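Local structure of Two-component system sensor histidine kinase (Bacteroides thetaiotaomicron, 3OTT) at residues 45-50 with 708-713; 75-80 with 126-131; 166-171 with 175-180; 238-241 with 245-248; 536-541 with 580-585. The protein is probably a sensor histidine kinase and transcription regulator, whose extracellular part, modelled here as two beta-propellers and a beta-sandwich, apparently senses saccharides. All blocks are in the same frame, centred on the assembly; numbering follows the deposited sequence.

Interaction 1: residues 45-50 with 708-713; sequences SYDGYS and NINRIT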
# COMPACT_ATOMS: atom_id res chain seq x y z
N SER B 45 21.98 -17.44 -16.09
CA SER B 45 20.57 -17.41 -15.81
C SER B 45 20.03 -18.81 -15.84
O SER B 45 20.60 -19.70 -16.45
CB SER B 45 19.84 -16.54 -16.84
OG SER B 45 20.02 -17.05 -18.20
N TYR B 46 18.88 -19.00 -15.20
CA TYR B 46 18.27 -20.31 -15.13
C TYR B 46 16.79 -20.13 -15.31
O TYR B 46 16.15 -19.37 -14.56
CB TYR B 46 18.52 -20.96 -13.78
CG TYR B 46 17.90 -22.34 -13.63
CD1 TYR B 46 18.19 -23.36 -14.53
CD2 TYR B 46 17.05 -22.63 -12.58
CE1 TYR B 46 17.68 -24.60 -14.39
CE2 TYR B 46 16.52 -23.87 -12.44
CZ TYR B 46 16.83 -24.86 -13.33
OH TYR B 46 16.28 -26.13 -13.18
N ASP B 47 16.21 -20.83 -16.29
CA ASP B 47 14.79 -20.61 -16.56
C ASP B 47 13.92 -21.76 -16.07
O ASP B 47 12.75 -21.86 -16.46
CB ASP B 47 14.56 -20.42 -18.07
CG ASP B 47 14.93 -21.68 -18.91
OD1 ASP B 47 15.30 -22.72 -18.29
OD2 ASP B 47 14.81 -21.63 -20.17
N GLY B 48 14.49 -22.66 -15.28
CA GLY B 48 13.74 -23.77 -14.76
C GLY B 48 13.92 -25.04 -15.60
O GLY B 48 13.46 -26.07 -15.19
N TYR B 49 14.59 -24.94 -16.76
CA TYR B 49 14.88 -26.08 -17.64
C TYR B 49 16.38 -26.23 -17.79
O TYR B 49 16.89 -27.29 -17.55
CB TYR B 49 14.27 -25.87 -19.05
CG TYR B 49 12.76 -26.01 -19.06
CD1 TYR B 49 11.92 -24.94 -18.67
CD2 TYR B 49 12.16 -27.22 -19.44
CE1 TYR B 49 10.52 -25.09 -18.70
CE2 TYR B 49 10.77 -27.36 -19.48
CZ TYR B 49 9.96 -26.31 -19.09
OH TYR B 49 8.59 -26.50 -19.14
N SER B 50 17.08 -25.17 -18.20
CA SER B 50 18.53 -25.23 -18.31
C SER B 50 19.17 -23.92 -17.89
O SER B 50 18.51 -22.89 -17.82
CB SER B 50 18.94 -25.54 -19.74
OG SER B 50 18.46 -24.54 -20.60
N ASN B 708 9.30 -32.86 -20.92
CA ASN B 708 10.69 -32.55 -20.71
C ASN B 708 11.31 -31.67 -21.81
O ASN B 708 12.42 -31.22 -21.68
CB ASN B 708 11.52 -33.81 -20.51
CG ASN B 708 11.22 -34.89 -21.55
OD1 ASN B 708 10.09 -34.99 -22.10
ND2 ASN B 708 12.23 -35.74 -21.82
N ILE B 709 10.62 -31.45 -22.92
CA ILE B 709 11.28 -30.78 -24.02
C ILE B 709 10.74 -29.40 -24.10
O ILE B 709 9.55 -29.25 -24.25
CB ILE B 709 11.11 -31.57 -25.36
CG1 ILE B 709 11.89 -32.87 -25.28
CG2 ILE B 709 11.63 -30.80 -26.58
CD1 ILE B 709 11.02 -34.00 -24.96
N ASN B 710 11.59 -28.39 -24.00
CA ASN B 710 11.09 -27.04 -24.12
C ASN B 710 11.71 -26.36 -25.32
O ASN B 710 11.76 -25.14 -25.36
CB ASN B 710 11.40 -26.20 -22.90
CG ASN B 710 12.87 -25.98 -22.73
OD1 ASN B 710 13.62 -26.90 -22.93
ND2 ASN B 710 13.29 -24.77 -22.36
N ARG B 711 12.21 -27.14 -26.27
CA ARG B 711 12.84 -26.57 -27.46
C ARG B 711 12.02 -26.80 -28.76
O ARG B 711 11.61 -27.87 -29.04
CB ARG B 711 14.30 -27.05 -27.63
CG ARG B 711 14.84 -26.65 -28.98
CD ARG B 711 16.22 -27.13 -29.25
NE ARG B 711 17.09 -26.75 -28.15
CZ ARG B 711 18.39 -26.58 -28.27
NH1 ARG B 711 18.94 -26.70 -29.47
NH2 ARG B 711 19.12 -26.27 -27.20
N ILE B 712 11.84 -25.77 -29.54
CA ILE B 712 11.03 -25.81 -30.73
C ILE B 712 11.94 -25.56 -31.94
O ILE B 712 12.65 -24.59 -31.95
CB ILE B 712 9.94 -24.74 -30.68
CG1 ILE B 712 8.89 -25.13 -29.62
CG2 ILE B 712 9.29 -24.49 -32.10
CD1 ILE B 712 7.86 -23.98 -29.37
N THR B 713 11.93 -26.47 -32.92
CA THR B 713 12.87 -26.37 -34.02
C THR B 713 12.16 -26.39 -35.40
O THR B 713 11.32 -27.26 -35.68
CB THR B 713 14.03 -27.42 -33.90
OG1 THR B 713 15.03 -27.20 -34.93
CG2 THR B 713 13.49 -28.85 -34.09
O HOH W 1 15.88 -23.70 -21.57
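N710 lies flat against the ring of Y49, its amide plane only 6° from that of the ring. Its CB begins the contact as a CH-pi donor over one face, offset toward the rim and 3.8 Å from the centroid of the Y49 ring. The next atom out, N710 CG, settles 3.6 Å from Y49 CD2, and OD1 stays close to the same ring carbon. At the tip, N710 ND2 has travelled back to the root of the tyrosine, 3.6 Å from Y49 CG. The asparagine therefore runs back along the tyrosine, head against root. CG of N710 is held between its backbone N and carbonyl carbon (chi1 65°), a turn of the chain that lays the amide along the ring. ND2 also works as a donor: it gives a bond to L678 O and another, 2.9 Å long, from N710 ND2 to a water. That water donates to D47 OD2 and accepts from S50 OG, linking the D47 carboxylate to the N710 amide. The other carboxylate oxygen, D47 OD1, takes the backbone N-H of Y49 in an Asx turn and that of S50 as well, completing an Asx motif, which fixes the loop carrying the tyrosine. A serine in place of Y49 would probably leave the amide of N710 without the flat surface it rests on, and K688 without its cation-pi partner. This is a domain junction: the turn between strands 42-46 and 51-53 of a propeller blade docks on the Y_Y_Y beta-sandwich, an E-set fold.

Interaction 2: residues 75-80 with 126-131; sequences YLYMGT and YQLQSR
Y77 and Y126 reach each other from strands of different sheets: CG of Y126 is anti to its backbone N (chi1 -172°), while CG of Y77 sits beside its own (chi1 -84°). Each ring is thereby carried into the space between two strands whose backbones stay well apart, with 11.8 Å between Y77 CA and L128 CA. The touch is light. Y126 CE2 arrives at the edge of the Y77 ring, near its plane, 4.3 Å from Y77 CE2. L128 joins from the same segment, its CD2 methyl 4.4 Å from Y77 CE2 and oblique to the ring. I71 and L115 pack on Y77 as well, so the tyrosine sits in an apolar layer. Y126 is steadied by its hydroxyl, hydrogen-bonded to T99, and by an edge-to-face contact with F101. Beyond the strand the chain turns sharply, and Q127 OE1 accepts a nearly straight bond from S130 N at 2.9 Å. This turn faces the second subunit, where Q129 bonds R374 and I375 of that chain; Y75 OH likewise bonds H372 there. Aromatic and aliphatic side chains filling the seam between two consecutive four-stranded sheets are the usual packing of neighbouring beta-propeller blades.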
# COMPACT_ATOMS: atom_id res chain seq x y z
N TYR B 75 19.47 -3.17 -14.89
CA TYR B 75 20.90 -3.58 -14.79
C TYR B 75 21.17 -4.60 -13.69
O TYR B 75 20.51 -4.61 -12.65
CB TYR B 75 21.86 -2.39 -14.55
CG TYR B 75 21.69 -1.22 -15.50
CD1 TYR B 75 22.18 -1.27 -16.82
CD2 TYR B 75 21.07 -0.05 -15.07
CE1 TYR B 75 22.00 -0.19 -17.70
CE2 TYR B 75 20.86 1.04 -15.96
CZ TYR B 75 21.33 0.95 -17.24
OH TYR B 75 21.14 2.08 -18.03
N LEU B 76 22.14 -5.44 -13.89
CA LEU B 76 22.69 -6.23 -12.80
C LEU B 76 24.04 -5.61 -12.52
O LEU B 76 24.89 -5.62 -13.43
CB LEU B 76 22.85 -7.72 -13.18
CG LEU B 76 21.67 -8.70 -13.11
CD1 LEU B 76 20.32 -8.07 -13.31
CD2 LEU B 76 21.84 -9.81 -14.13
N TYR B 77 24.19 -4.97 -11.35
CA TYR B 77 25.47 -4.49 -10.84
C TYR B 77 26.06 -5.63 -10.04
O TYR B 77 25.45 -6.11 -9.07
CB TYR B 77 25.29 -3.23 -9.90
CG TYR B 77 25.19 -1.90 -10.62
CD1 TYR B 77 24.41 -1.76 -11.78
CD2 TYR B 77 25.84 -0.77 -10.12
CE1 TYR B 77 24.33 -0.53 -12.47
CE2 TYR B 77 25.75 0.48 -10.74
CZ TYR B 77 25.01 0.60 -11.94
OH TYR B 77 24.93 1.83 -12.58
N MET B 78 27.25 -6.05 -10.40
CA MET B 78 27.86 -7.24 -9.79
C MET B 78 29.28 -6.94 -9.32
O MET B 78 30.07 -6.37 -10.07
CB MET B 78 27.88 -8.36 -10.85
CG MET B 78 26.44 -8.69 -11.38
SD MET B 78 26.63 -9.93 -12.66
CE MET B 78 27.19 -8.96 -14.08
N GLY B 79 29.61 -7.35 -8.09
CA GLY B 79 30.94 -7.09 -7.60
C GLY B 79 31.94 -8.12 -8.05
O GLY B 79 31.63 -9.29 -8.05
N THR B 80 33.16 -7.68 -8.41
CA THR B 80 34.22 -8.54 -8.99
C THR B 80 35.57 -8.07 -8.42
O THR B 80 35.59 -7.07 -7.70
CB THR B 80 34.30 -8.41 -10.57
OG1 THR B 80 34.70 -7.09 -10.91
CG2 THR B 80 32.95 -8.67 -11.28
N TYR B 126 27.65 5.28 -3.67
CA TYR B 126 27.51 5.64 -5.07
C TYR B 126 26.11 6.14 -5.35
O TYR B 126 25.15 5.39 -5.26
CB TYR B 126 27.82 4.44 -5.96
CG TYR B 126 27.88 4.78 -7.45
CD1 TYR B 126 28.68 5.85 -7.92
CD2 TYR B 126 27.13 4.05 -8.38
CE1 TYR B 126 28.77 6.15 -9.29
CE2 TYR B 126 27.21 4.35 -9.76
CZ TYR B 126 28.02 5.40 -10.21
OH TYR B 126 28.08 5.69 -11.56
N GLN B 127 26.03 7.41 -5.72
CA GLN B 127 24.80 8.10 -5.84
C GLN B 127 24.38 7.95 -7.31
O GLN B 127 25.10 8.29 -8.17
CB GLN B 127 24.94 9.57 -5.35
CG GLN B 127 23.64 10.22 -4.78
CD GLN B 127 22.48 10.36 -5.86
OE1 GLN B 127 22.69 10.79 -6.98
NE2 GLN B 127 21.25 10.05 -5.44
N LEU B 128 23.23 7.36 -7.57
CA LEU B 128 22.97 6.84 -8.93
C LEU B 128 22.61 7.93 -9.91
O LEU B 128 22.79 7.74 -11.11
CB LEU B 128 21.89 5.78 -8.92
CG LEU B 128 22.25 4.51 -8.11
CD1 LEU B 128 21.00 3.64 -7.95
CD2 LEU B 128 23.40 3.69 -8.77
N GLN B 129 22.10 9.06 -9.42
CA GLN B 129 21.82 10.17 -10.31
C GLN B 129 23.07 10.98 -10.61
O GLN B 129 23.41 11.22 -11.77
CB GLN B 129 20.75 11.10 -9.75
CG GLN B 129 20.24 12.08 -10.77
CD GLN B 129 19.14 11.45 -11.71
OE1 GLN B 129 18.97 10.23 -11.76
NE2 GLN B 129 18.39 12.29 -12.38
N SER B 130 23.76 11.45 -9.55
CA SER B 130 24.92 12.33 -9.76
C SER B 130 26.14 11.50 -10.19
O SER B 130 27.09 12.02 -10.68
CB SER B 130 25.23 13.11 -8.47
OG SER B 130 25.55 12.19 -7.39
N ARG B 131 26.09 10.18 -9.96
CA ARG B 131 27.25 9.32 -10.17
C ARG B 131 28.45 9.69 -9.24
O ARG B 131 29.63 9.40 -9.54
CB ARG B 131 27.58 9.21 -11.69
CG ARG B 131 26.39 8.59 -12.57
CD ARG B 131 26.70 8.28 -14.12
NE ARG B 131 26.11 6.98 -14.56
CZ ARG B 131 25.08 6.78 -15.43
NH1 ARG B 131 24.47 7.80 -16.08
NH2 ARG B 131 24.68 5.52 -15.69

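Interaction 3: residues 166-171 with 175-180; sequences GLCRYI and GKFEGI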
# COMPACT_ATOMS: atom_id res chain seq x y z
N GLY B 166 34.51 -6.58 13.17
CA GLY B 166 33.31 -6.24 13.96
C GLY B 166 32.21 -5.48 13.24
O GLY B 166 32.29 -5.19 12.03
N LEU B 167 31.19 -5.14 14.01
CA LEU B 167 29.98 -4.54 13.50
C LEU B 167 29.86 -3.10 13.95
O LEU B 167 30.15 -2.75 15.10
CB LEU B 167 28.80 -5.32 14.04
CG LEU B 167 27.40 -4.93 13.57
CD1 LEU B 167 27.16 -5.27 12.11
CD2 LEU B 167 26.42 -5.64 14.48
N CYS B 168 29.37 -2.28 13.05
CA CYS B 168 29.11 -0.94 13.36
C CYS B 168 27.89 -0.48 12.58
O CYS B 168 27.37 -1.20 11.73
CB CYS B 168 30.33 -0.12 13.04
SG CYS B 168 30.68 0.06 11.32
N ARG B 169 27.45 0.73 12.89
CA ARG B 169 26.23 1.27 12.37
C ARG B 169 26.42 2.72 11.95
O ARG B 169 26.89 3.53 12.73
CB ARG B 169 25.14 1.20 13.43
CG ARG B 169 23.86 1.86 12.95
CD ARG B 169 22.70 1.66 13.91
NE ARG B 169 22.98 2.09 15.27
CZ ARG B 169 22.31 1.64 16.34
NH1 ARG B 169 21.33 0.75 16.20
NH2 ARG B 169 22.65 2.07 17.53
N TYR B 170 25.99 3.06 10.74
CA TYR B 170 26.17 4.45 10.29
C TYR B 170 25.38 5.50 11.08
O TYR B 170 24.20 5.31 11.40
CB TYR B 170 25.75 4.55 8.85
CG TYR B 170 26.06 5.84 8.18
CD1 TYR B 170 27.31 6.43 8.28
CD2 TYR B 170 25.09 6.44 7.40
CE1 TYR B 170 27.57 7.63 7.60
CE2 TYR B 170 25.35 7.59 6.69
CZ TYR B 170 26.57 8.20 6.79
OH TYR B 170 26.78 9.37 6.08
N ILE B 171 26.04 6.63 11.33
CA ILE B 171 25.42 7.78 11.98
C ILE B 171 25.28 8.93 10.96
O ILE B 171 26.23 9.67 10.73
CB ILE B 171 26.23 8.25 13.21
CG1 ILE B 171 26.66 7.03 14.06
CG2 ILE B 171 25.42 9.30 14.01
CD1 ILE B 171 27.77 7.33 15.23
N GLY B 175 28.11 11.68 10.00
CA GLY B 175 28.84 10.89 9.02
C GLY B 175 29.87 9.90 9.58
O GLY B 175 30.81 9.50 8.87
N LYS B 176 29.69 9.48 10.83
CA LYS B 176 30.59 8.53 11.44
C LYS B 176 29.93 7.16 11.70
O LYS B 176 28.77 6.96 11.42
CB LYS B 176 31.13 9.09 12.76
CG LYS B 176 32.07 10.26 12.61
CD LYS B 176 32.91 10.32 13.92
CE LYS B 176 33.59 11.70 14.12
NZ LYS B 176 34.65 11.90 13.09
N PHE B 177 30.66 6.23 12.28
CA PHE B 177 30.09 4.95 12.55
C PHE B 177 30.15 4.59 14.04
O PHE B 177 31.17 4.67 14.65
CB PHE B 177 30.77 3.86 11.70
CG PHE B 177 30.52 4.03 10.23
CD1 PHE B 177 31.26 4.96 9.48
CD2 PHE B 177 29.55 3.26 9.58
CE1 PHE B 177 31.01 5.13 8.15
CE2 PHE B 177 29.32 3.40 8.21
CZ PHE B 177 30.04 4.35 7.50
N GLU B 178 29.05 4.10 14.56
CA GLU B 178 29.03 3.67 15.94
C GLU B 178 29.29 2.15 16.01
O GLU B 178 28.55 1.38 15.37
CB GLU B 178 27.63 4.00 16.50
CG GLU B 178 27.44 3.50 17.93
CD GLU B 178 26.00 3.64 18.48
OE1 GLU B 178 25.02 3.91 17.69
OE2 GLU B 178 25.87 3.44 19.73
N GLY B 179 30.29 1.71 16.75
CA GLY B 179 30.53 0.26 16.98
C GLY B 179 29.43 -0.46 17.77
O GLY B 179 28.70 0.17 18.56
N ILE B 180 29.27 -1.77 17.52
CA ILE B 180 28.34 -2.60 18.29
C ILE B 180 29.11 -3.84 18.72
O ILE B 180 29.35 -4.73 17.91
CB ILE B 180 27.08 -3.05 17.51
CG1 ILE B 180 26.24 -1.87 17.12
CG2 ILE B 180 26.21 -4.00 18.34
CD1 ILE B 180 25.45 -2.14 15.84
O HOH W 2 31.39 -5.85 16.71
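Y170 sets its CD1 over one face of the F177 ring, 3.5 Å above the plane and toward the rim. The two rings are inclined at 41° and meet obliquely. C168 adds a sulfur-aromatic contact, its SG coming obliquely to within 3.8 Å of F177 CD2, while W116 meets the Y170 ring edge-to-face. On the other side of the sheet R169 and E178 run side by side. E178 OE1 lies at the edge of the guanidinium, in its plane, and R169 NH2 reaches it over 3.0 Å in an almost straight bond (174°). The carboxylate is turned, so that the donor stands above its plane. Beneath this salt bridge R169 and E178 form a hydrogen-bonded antiparallel pair, E178 N giving to R169 O at 2.9 Å. I171 O accepts from G175 N at 2.8 Å; with G175 and K176 both opposite I171, the turn end is a G1 beta bulge. Chemically the hairpin is two-sided: C168, Y170 and F177 make one face largely aromatic; the other is mixed, with the salt bridge beside the buried L167-I180 contact, and there R169, also bonded to Y160, probably balances the charge of the exposed glutamate.

Interaction 4: residues 238-241 with 245-248; sequences ALDG and LLAG
L245 opens the contact, its side chain slanting across that of L239, the two residues forming a non-hydrogen-bonded antiparallel pair. Its CG is anti to the backbone N (chi1 -173°), and its CD2 comes 4.0 Å from L239 CD2. The methyl L239 CD2 also leans in over the backbone, 3.8 Å from L245 CA. Both leucines pack on L197 of strand 193-199. At L246 the backbones are joined by two bonds with A238. L246 N gives to A238 O at 2.7 Å, coming almost straight onto the oxygen, with a C=O...N angle of 175°. The return bond, from A238 N to L246 O, is longer at 3.2 Å and lies in the carbonyl plane. The L246 side chain leaves on the other side of the sheet from the two leucines, together with the methyl of A238, and both rest on I284 of strand 281-286. L246 CD1 reaches D240 at about a right angle, 3.6 Å from D240 OD2. The polar needs of that carboxylate are met by others: OD2 is hydrogen-bonded to Y9 OH, and OD1 takes the backbone N of D244, which helps tie the turn together. The arrangement is the first hairpin of a four-stranded propeller blade, strands 232-239 and 245-249, with apolar side chains on each face meeting the sheet of an adjacent blade.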
# COMPACT_ATOMS: atom_id res chain seq x y z
N ALA B 238 19.28 -16.20 5.44
CA ALA B 238 17.99 -15.85 4.85
C ALA B 238 16.89 -16.35 5.79
O ALA B 238 17.12 -17.25 6.64
CB ALA B 238 17.80 -16.57 3.45
N LEU B 239 15.69 -15.85 5.56
CA LEU B 239 14.46 -16.33 6.18
C LEU B 239 13.56 -17.03 5.19
O LEU B 239 13.35 -16.51 4.07
CB LEU B 239 13.63 -15.14 6.71
CG LEU B 239 14.33 -14.35 7.85
CD1 LEU B 239 13.67 -12.96 7.96
CD2 LEU B 239 14.29 -15.13 9.18
N ASP B 240 12.94 -18.13 5.61
CA ASP B 240 12.14 -18.87 4.72
C ASP B 240 10.67 -18.47 4.80
O ASP B 240 10.32 -17.54 5.52
CB ASP B 240 12.42 -20.37 4.84
CG ASP B 240 11.81 -21.00 6.09
OD1 ASP B 240 10.98 -20.37 6.81
OD2 ASP B 240 12.19 -22.15 6.33
N GLY B 241 9.82 -19.14 4.03
CA GLY B 241 8.41 -18.74 3.97
C GLY B 241 7.67 -18.92 5.31
O GLY B 241 6.68 -18.23 5.58
N LEU B 245 14.81 -18.95 10.33
CA LEU B 245 16.08 -18.44 9.96
C LEU B 245 16.96 -19.54 9.44
O LEU B 245 17.12 -20.58 10.08
CB LEU B 245 16.66 -17.78 11.18
CG LEU B 245 17.93 -16.97 11.18
CD1 LEU B 245 19.08 -17.91 11.37
CD2 LEU B 245 18.10 -15.96 10.02
N LEU B 246 17.55 -19.32 8.27
CA LEU B 246 18.42 -20.34 7.65
C LEU B 246 19.79 -19.81 7.66
O LEU B 246 20.02 -18.67 7.27
CB LEU B 246 18.03 -20.60 6.21
CG LEU B 246 16.87 -21.52 5.80
CD1 LEU B 246 15.70 -21.64 6.71
CD2 LEU B 246 16.41 -21.17 4.34
N ALA B 247 20.72 -20.63 8.12
CA ALA B 247 22.10 -20.18 8.26
C ALA B 247 22.99 -21.08 7.42
O ALA B 247 22.99 -22.30 7.61
CB ALA B 247 22.53 -20.20 9.74
N GLY B 248 23.74 -20.49 6.50
CA GLY B 248 24.65 -21.27 5.64
C GLY B 248 26.05 -21.23 6.18
O GLY B 248 26.59 -20.17 6.49

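Interaction 5: residues 536-541 with 580-585; sequences GGVMRI and WIIDRK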
# COMPACT_ATOMS: atom_id res chain seq x y z
N GLY B 536 -21.11 -28.25 15.05
CA GLY B 536 -20.45 -29.54 15.05
C GLY B 536 -21.16 -30.66 14.33
O GLY B 536 -21.07 -31.83 14.75
N GLY B 537 -21.86 -30.33 13.25
CA GLY B 537 -22.49 -31.31 12.40
C GLY B 537 -23.36 -30.70 11.30
O GLY B 537 -23.56 -29.45 11.22
N VAL B 538 -23.81 -31.57 10.39
CA VAL B 538 -24.72 -31.14 9.34
C VAL B 538 -25.86 -32.15 9.22
O VAL B 538 -25.75 -33.26 9.67
CB VAL B 538 -24.03 -31.01 7.91
CG1 VAL B 538 -22.79 -30.17 7.97
CG2 VAL B 538 -23.70 -32.39 7.36
N MET B 539 -26.92 -31.73 8.57
CA MET B 539 -28.09 -32.55 8.37
C MET B 539 -28.45 -32.46 6.88
O MET B 539 -28.55 -31.32 6.32
CB MET B 539 -29.27 -32.00 9.19
CG MET B 539 -30.63 -32.63 8.85
SD MET B 539 -31.89 -32.46 10.19
CE MET B 539 -32.87 -31.35 9.36
N ARG B 540 -28.67 -33.63 6.27
CA ARG B 540 -29.10 -33.70 4.88
C ARG B 540 -30.59 -34.00 4.84
O ARG B 540 -31.03 -34.96 5.41
CB ARG B 540 -28.32 -34.78 4.14
CG ARG B 540 -28.64 -34.82 2.66
CD ARG B 540 -27.90 -35.93 1.90
NE ARG B 540 -28.37 -37.21 2.41
CZ ARG B 540 -27.77 -38.39 2.23
NH1 ARG B 540 -26.64 -38.52 1.55
NH2 ARG B 540 -28.32 -39.44 2.75
N ILE B 541 -31.35 -33.19 4.12
CA ILE B 541 -32.78 -33.29 4.05
C ILE B 541 -33.23 -33.57 2.63
O ILE B 541 -32.79 -32.89 1.71
CB ILE B 541 -33.40 -31.97 4.49
CG1 ILE B 541 -33.16 -31.75 5.98
CG2 ILE B 541 -34.92 -31.92 4.22
CD1 ILE B 541 -33.39 -30.29 6.42
N TRP B 580 -13.68 -29.09 6.67
CA TRP B 580 -14.16 -30.47 6.46
C TRP B 580 -14.78 -30.64 5.08
O TRP B 580 -15.50 -29.77 4.61
CB TRP B 580 -15.20 -30.84 7.53
CG TRP B 580 -14.61 -30.80 8.90
CD1 TRP B 580 -14.23 -29.68 9.60
CD2 TRP B 580 -14.26 -31.92 9.71
NE1 TRP B 580 -13.67 -30.04 10.80
CE2 TRP B 580 -13.69 -31.41 10.90
CE3 TRP B 580 -14.37 -33.30 9.55
CZ2 TRP B 580 -13.25 -32.23 11.92
CZ3 TRP B 580 -13.94 -34.13 10.56
CH2 TRP B 580 -13.39 -33.59 11.74
N ILE B 581 -14.50 -31.77 4.47
CA ILE B 581 -15.09 -32.18 3.22
C ILE B 581 -15.96 -33.44 3.45
O ILE B 581 -15.49 -34.44 4.00
CB ILE B 581 -13.96 -32.55 2.24
CG1 ILE B 581 -13.04 -31.34 2.02
CG2 ILE B 581 -14.54 -33.17 0.91
CD1 ILE B 581 -11.96 -31.56 0.88
N ILE B 582 -17.21 -33.39 2.99
CA ILE B 582 -18.20 -34.41 3.31
C ILE B 582 -18.79 -34.94 2.02
O ILE B 582 -19.26 -34.16 1.19
CB ILE B 582 -19.37 -33.82 4.14
CG1 ILE B 582 -18.86 -33.18 5.44
CG2 ILE B 582 -20.47 -34.84 4.42
CD1 ILE B 582 -19.92 -32.23 6.07
N ASP B 583 -18.81 -36.25 1.88
CA ASP B 583 -19.28 -36.83 0.64
C ASP B 583 -20.79 -36.73 0.59
O ASP B 583 -21.45 -37.07 1.56
CB ASP B 583 -18.85 -38.30 0.52
CG ASP B 583 -19.50 -38.99 -0.69
OD1 ASP B 583 -20.70 -39.35 -0.66
OD2 ASP B 583 -18.79 -39.15 -1.70
N ARG B 584 -21.34 -36.27 -0.52
CA ARG B 584 -22.76 -36.00 -0.58
C ARG B 584 -23.66 -37.25 -0.48
O ARG B 584 -24.83 -37.13 -0.10
CB ARG B 584 -23.12 -35.16 -1.79
CG ARG B 584 -22.65 -33.70 -1.65
CD ARG B 584 -23.32 -32.77 -2.70
NE ARG B 584 -23.04 -33.08 -4.12
CZ ARG B 584 -23.91 -33.63 -4.98
NH1 ARG B 584 -25.13 -33.98 -4.61
NH2 ARG B 584 -23.56 -33.85 -6.25
N LYS B 585 -23.14 -38.43 -0.81
CA LYS B 585 -23.97 -39.65 -0.78
C LYS B 585 -23.77 -40.45 0.51
O LYS B 585 -24.76 -40.80 1.17
CB LYS B 585 -23.83 -40.51 -2.07
CG LYS B 585 -24.44 -39.84 -3.35
CD LYS B 585 -24.53 -40.84 -4.59
CE LYS B 585 -23.20 -41.03 -5.42
NZ LYS B 585 -23.10 -42.35 -6.25
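R540 supplies the polar half of the contact through a single nitrogen. NH1 donates twice, to R584 O at 2.8 Å and to K585 O at 3.0 Å, and both oxygens lie close to the guanidinium plane, at its edge. The second bond comes from above the carbonyl plane of K585. An extended start (chi1 -175°) and a bend at chi3 of 65° let the chain cross to these two successive carbonyls. Their turn is shaped by D583, whose OD1 accepts from K585 N at 2.6 Å in an Asx turn. The apolar half is smaller: V538 and I582 reach toward each other tip to tip, with both V538 CG1 and V538 CG2 4.0 Å from I582 CD1. Ionic links lie to the side, where R584 makes salt bridges to D525 and D527. With a leucine in place of R540, the carbonyls of R584 and K585 would lose their shared donor, and the turn would probably be freer to shift against the strand. Strands 537-542 and 578-583 are the third strands of two consecutive four-stranded sheets, so this is packing between adjacent blades of the second beta-propeller, combining an apolar touch with arginine hydrogen bonds to the carbonyls of a turn.

Overall arrangement
Interactions 3 and 4 each close a hairpin within one sheet of the first propeller, their centres 25 Å apart, and so rely on paired backbones. Interactions 2 and 5 instead link neighbouring blades without pairing their backbones, in the first and second propeller respectively; their centres are 62 Å apart, on opposite sides of the chain's centre. Interaction 2 is apolar, whereas interaction 5 adds arginine bonds to carbonyls. Interaction 1 joins separate domains, with amide-ring stacking and a water. Interactions 1, 2, 4 and 5 are largely buried; interaction 3 is partly exposed and carries a salt bridge. Interaction 2 alone borders the second subunit.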